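Local coordinates for EccE5 (Mycobacterium xenopi RIVM700367, PDB 7B9F), which is probably a membrane component of the ESX-5 type VII secretion system, which exports proteins across the mycobacterial inner membrane, at residues V155-T167 with W303-R317. Numbering follows the deposited sequence.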
# COMPACT_ATOMS: atom_id res chain seq x y z
N VAL A 155 -19.72 -9.17 15.27
CA VAL A 155 -20.54 -10.34 15.02
C VAL A 155 -21.92 -9.90 14.54
O VAL A 155 -22.41 -8.82 14.89
CB VAL A 155 -20.63 -11.23 16.28
CG1 VAL A 155 -19.26 -11.70 16.66
CG2 VAL A 155 -21.26 -10.49 17.41
N ARG A 156 -22.54 -10.74 13.72
CA ARG A 156 -23.80 -10.42 13.06
C ARG A 156 -24.75 -11.59 13.31
O ARG A 156 -24.68 -12.61 12.62
CB ARG A 156 -23.60 -10.20 11.57
CG ARG A 156 -22.72 -9.03 11.21
CD ARG A 156 -23.41 -7.71 11.48
NE ARG A 156 -22.51 -6.57 11.27
CZ ARG A 156 -22.07 -5.78 12.24
NH1 ARG A 156 -22.43 -5.99 13.50
NH2 ARG A 156 -21.26 -4.77 11.95
N LEU A 157 -25.62 -11.45 14.30
CA LEU A 157 -26.56 -12.51 14.62
C LEU A 157 -27.67 -12.57 13.58
O LEU A 157 -28.11 -11.53 13.07
CB LEU A 157 -27.14 -12.31 16.01
CG LEU A 157 -26.38 -12.95 17.17
CD1 LEU A 157 -24.95 -12.48 17.29
CD2 LEU A 157 -27.10 -12.65 18.45
N ASP A 158 -28.10 -13.78 13.23
CA ASP A 158 -29.12 -13.92 12.20
C ASP A 158 -30.50 -13.55 12.70
O ASP A 158 -31.29 -12.95 11.96
CB ASP A 158 -29.14 -15.34 11.64
CG ASP A 158 -27.91 -15.66 10.84
OD1 ASP A 158 -27.33 -14.73 10.24
OD2 ASP A 158 -27.54 -16.85 10.79
N ALA A 159 -30.84 -13.92 13.93
CA ALA A 159 -32.18 -13.67 14.42
C ALA A 159 -32.18 -13.61 15.93
O ALA A 159 -31.35 -14.24 16.59
CB ALA A 159 -33.16 -14.74 13.93
N ILE A 160 -33.11 -12.84 16.47
CA ILE A 160 -33.36 -12.79 17.90
C ILE A 160 -34.83 -13.14 18.09
O ILE A 160 -35.70 -12.44 17.55
CB ILE A 160 -33.09 -11.39 18.48
CG1 ILE A 160 -31.65 -10.97 18.21
CG2 ILE A 160 -33.34 -11.40 19.97
CD1 ILE A 160 -30.67 -11.84 18.80
N ASP A 161 -35.11 -14.19 18.82
CA ASP A 161 -36.50 -14.57 19.06
C ASP A 161 -36.83 -14.38 20.54
O ASP A 161 -36.23 -15.03 21.40
CB ASP A 161 -36.77 -16.01 18.64
CG ASP A 161 -36.67 -16.21 17.15
OD1 ASP A 161 -36.74 -15.20 16.41
OD2 ASP A 161 -36.52 -17.36 16.71
N ILE A 162 -37.77 -13.49 20.82
CA ILE A 162 -38.35 -13.43 22.15
C ILE A 162 -39.36 -14.56 22.26
O ILE A 162 -40.29 -14.65 21.46
CB ILE A 162 -39.03 -12.08 22.41
CG1 ILE A 162 -38.04 -10.91 22.41
CG2 ILE A 162 -39.77 -12.11 23.72
CD1 ILE A 162 -37.83 -10.26 21.07
N VAL A 163 -39.18 -15.44 23.23
CA VAL A 163 -40.09 -16.56 23.44
C VAL A 163 -40.65 -16.48 24.84
O VAL A 163 -39.89 -16.39 25.82
CB VAL A 163 -39.39 -17.92 23.22
CG1 VAL A 163 -40.38 -19.04 23.44
CG2 VAL A 163 -38.82 -17.99 21.83
N SER A 164 -41.97 -16.50 24.95
CA SER A 164 -42.65 -16.51 26.24
C SER A 164 -43.78 -17.51 26.19
O SER A 164 -44.49 -17.59 25.18
CB SER A 164 -43.18 -15.12 26.60
OG SER A 164 -43.78 -14.52 25.47
N VAL A 165 -43.96 -18.27 27.26
CA VAL A 165 -44.92 -19.36 27.28
C VAL A 165 -45.79 -19.21 28.52
O VAL A 165 -45.39 -18.60 29.51
CB VAL A 165 -44.20 -20.73 27.24
CG1 VAL A 165 -43.38 -20.95 28.50
CG2 VAL A 165 -45.16 -21.89 26.96
N GLY A 166 -47.02 -19.73 28.44
CA GLY A 166 -47.97 -19.59 29.54
C GLY A 166 -48.77 -20.86 29.74
O GLY A 166 -48.72 -21.80 28.95
N THR A 167 -49.52 -20.88 30.84
CA THR A 167 -50.27 -22.06 31.26
C THR A 167 -51.46 -21.67 32.14
O THR A 167 -52.55 -22.23 32.05
CB THR A 167 -49.37 -23.05 32.03
OG1 THR A 167 -48.26 -23.45 31.21
CG2 THR A 167 -50.14 -24.30 32.45
N TRP A 303 -52.55 -11.88 25.16
CA TRP A 303 -52.35 -12.83 26.24
C TRP A 303 -53.64 -13.16 26.99
O TRP A 303 -53.68 -14.15 27.73
CB TRP A 303 -51.32 -12.27 27.22
CG TRP A 303 -49.94 -12.79 27.01
CD1 TRP A 303 -48.93 -12.16 26.36
CD2 TRP A 303 -49.40 -14.00 27.52
NE1 TRP A 303 -47.79 -12.93 26.40
CE2 TRP A 303 -48.06 -14.07 27.11
CE3 TRP A 303 -49.93 -15.06 28.27
CZ2 TRP A 303 -47.23 -15.14 27.43
CZ3 TRP A 303 -49.10 -16.12 28.59
CH2 TRP A 303 -47.77 -16.15 28.16
N LEU A 304 -54.68 -12.36 26.81
CA LEU A 304 -55.92 -12.52 27.57
C LEU A 304 -56.68 -13.83 27.36
O LEU A 304 -57.14 -14.39 28.38
CB LEU A 304 -56.84 -11.33 27.31
CG LEU A 304 -56.38 -10.02 27.94
CD1 LEU A 304 -57.24 -8.86 27.46
CD2 LEU A 304 -56.44 -10.14 29.45
N PRO A 305 -56.91 -14.35 26.14
CA PRO A 305 -57.87 -15.46 25.98
C PRO A 305 -57.52 -16.72 26.76
O PRO A 305 -56.35 -17.03 27.01
CB PRO A 305 -57.85 -15.72 24.47
CG PRO A 305 -57.52 -14.43 23.90
CD PRO A 305 -56.49 -13.87 24.81
N ASP A 306 -58.57 -17.43 27.16
CA ASP A 306 -58.45 -18.61 28.01
C ASP A 306 -57.69 -19.71 27.29
O ASP A 306 -57.85 -19.92 26.08
CB ASP A 306 -59.84 -19.10 28.42
CG ASP A 306 -59.80 -20.32 29.31
OD1 ASP A 306 -58.76 -20.56 29.97
OD2 ASP A 306 -60.81 -21.05 29.35
N THR A 307 -56.87 -20.43 28.05
CA THR A 307 -56.08 -21.52 27.51
C THR A 307 -55.62 -22.43 28.64
O THR A 307 -55.72 -22.09 29.82
CB THR A 307 -54.86 -21.02 26.74
OG1 THR A 307 -54.25 -22.12 26.05
CG2 THR A 307 -53.85 -20.42 27.70
N GLU A 308 -55.14 -23.61 28.24
CA GLU A 308 -54.35 -24.47 29.10
C GLU A 308 -52.86 -24.29 28.86
O GLU A 308 -52.06 -24.67 29.72
CB GLU A 308 -54.74 -25.93 28.87
CG GLU A 308 -56.16 -26.27 29.29
CD GLU A 308 -56.38 -26.18 30.78
OE1 GLU A 308 -55.42 -26.44 31.53
OE2 GLU A 308 -57.51 -25.83 31.19
N ALA A 309 -52.49 -23.73 27.71
CA ALA A 309 -51.11 -23.37 27.38
C ALA A 309 -51.15 -22.36 26.24
O ALA A 309 -52.08 -22.35 25.44
CB ALA A 309 -50.28 -24.59 27.00
N THR A 310 -50.12 -21.52 26.18
CA THR A 310 -50.03 -20.51 25.12
C THR A 310 -48.58 -20.07 24.99
O THR A 310 -47.87 -19.93 25.98
CB THR A 310 -50.95 -19.32 25.40
OG1 THR A 310 -50.78 -18.33 24.38
CG2 THR A 310 -50.69 -18.72 26.76
N ALA A 311 -48.14 -19.89 23.75
CA ALA A 311 -46.76 -19.53 23.46
C ALA A 311 -46.74 -18.32 22.53
O ALA A 311 -47.20 -18.40 21.39
CB ALA A 311 -46.01 -20.69 22.82
N VAL A 312 -46.20 -17.22 23.02
CA VAL A 312 -46.09 -15.99 22.26
C VAL A 312 -44.64 -15.80 21.85
O VAL A 312 -43.74 -15.88 22.70
CB VAL A 312 -46.57 -14.79 23.09
CG1 VAL A 312 -46.68 -13.57 22.22
CG2 VAL A 312 -47.89 -15.11 23.76
N THR A 313 -44.40 -15.54 20.57
CA THR A 313 -43.04 -15.34 20.12
C THR A 313 -42.94 -14.22 19.10
O THR A 313 -43.83 -14.04 18.26
CB THR A 313 -42.45 -16.64 19.57
OG1 THR A 313 -41.10 -16.41 19.14
CG2 THR A 313 -43.27 -17.17 18.43
N VAL A 314 -41.87 -13.44 19.23
CA VAL A 314 -41.59 -12.29 18.37
C VAL A 314 -40.18 -12.44 17.84
O VAL A 314 -39.24 -12.64 18.61
CB VAL A 314 -41.74 -10.97 19.14
CG1 VAL A 314 -41.57 -9.82 18.20
CG2 VAL A 314 -43.08 -10.88 19.83
N ARG A 315 -40.03 -12.33 16.53
CA ARG A 315 -38.73 -12.52 15.88
C ARG A 315 -38.16 -11.19 15.43
O ARG A 315 -38.85 -10.39 14.80
CB ARG A 315 -38.86 -13.47 14.69
CG ARG A 315 -37.62 -13.53 13.83
CD ARG A 315 -37.64 -14.75 12.95
NE ARG A 315 -37.44 -15.95 13.75
CZ ARG A 315 -37.37 -17.18 13.25
NH1 ARG A 315 -37.48 -17.37 11.95
NH2 ARG A 315 -37.18 -18.21 14.06
N LEU A 316 -36.89 -10.96 15.76
CA LEU A 316 -36.15 -9.79 15.30
C LEU A 316 -35.08 -10.24 14.32
O LEU A 316 -34.31 -11.15 14.61
CB LEU A 316 -35.50 -9.07 16.48
CG LEU A 316 -36.42 -8.71 17.63
CD1 LEU A 316 -35.59 -8.33 18.84
CD2 LEU A 316 -37.33 -7.57 17.24
N ARG A 317 -35.04 -9.60 13.16
CA ARG A 317 -34.07 -9.93 12.13
C ARG A 317 -33.42 -8.65 11.61
O ARG A 317 -34.08 -7.61 11.54
CB ARG A 317 -34.73 -10.67 10.96
CG ARG A 317 -35.18 -12.07 11.27
CD ARG A 317 -35.26 -12.88 10.00
NE ARG A 317 -33.94 -13.18 9.48
CZ ARG A 317 -33.56 -12.94 8.23
NH1 ARG A 317 -34.41 -12.38 7.38
NH2 ARG A 317 -32.33 -13.24 7.83
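Two neighbouring strands of an antiparallel sheet, 159-166 and 310-319, meet here in unbroken register, from Ile160 opposite Leu316 to Gly166 opposite Thr310. Hydrogen-bonded pairs recur at every second residue, beginning with Ile160 N to Leu316 O (2.8 Å) and its return bond. The next pair along, Asp161 and Arg315, is non-hydrogen-bonded, and its side chains run alongside each other on one face. Arg315 grips the carboxylate side-on: NE reaches OD1 of Asp161 at 2.9 Å, and NH2 of Arg315 reaches OD2 of Asp161 at 2.9 Å. Both oxygens are met on the syn side, and the two planar groups lie only 9° apart. The bend of the arginine at chi3 (-71°) turns its guanidinium edge toward the acid. Arg203 also pairs with Asp161 OD2, so this carboxylate ties together three adjacent strands, 159-166 being flanked by 196-204 on its other edge, while 322-331 continues the sheet beyond 310-319.

Two hydroxyls reinforce the ladder. Thr313 OG1 donates to Ile162 O (3.0 Å) from above the carbonyl plane, giving that oxygen a second donor besides Val314 N. On the opposite face Ser164 OG does likewise to Val312 O, at 3.1 Å, its chi1 of 43° tucking the oxygen between backbone N and carbonyl carbon. That face is otherwise largely apolar: CD1 of Ile162 packs on CD1 of Leu316 at 3.7 Å. At the Gly166 end of the ladder, Trp303 brings its six-membered ring edge-on to the backbone of Val165 and Gly166, CH2 lying 3.7 Å from Gly166 N, and Val312 CG2 sits over the rim of one face of the indole.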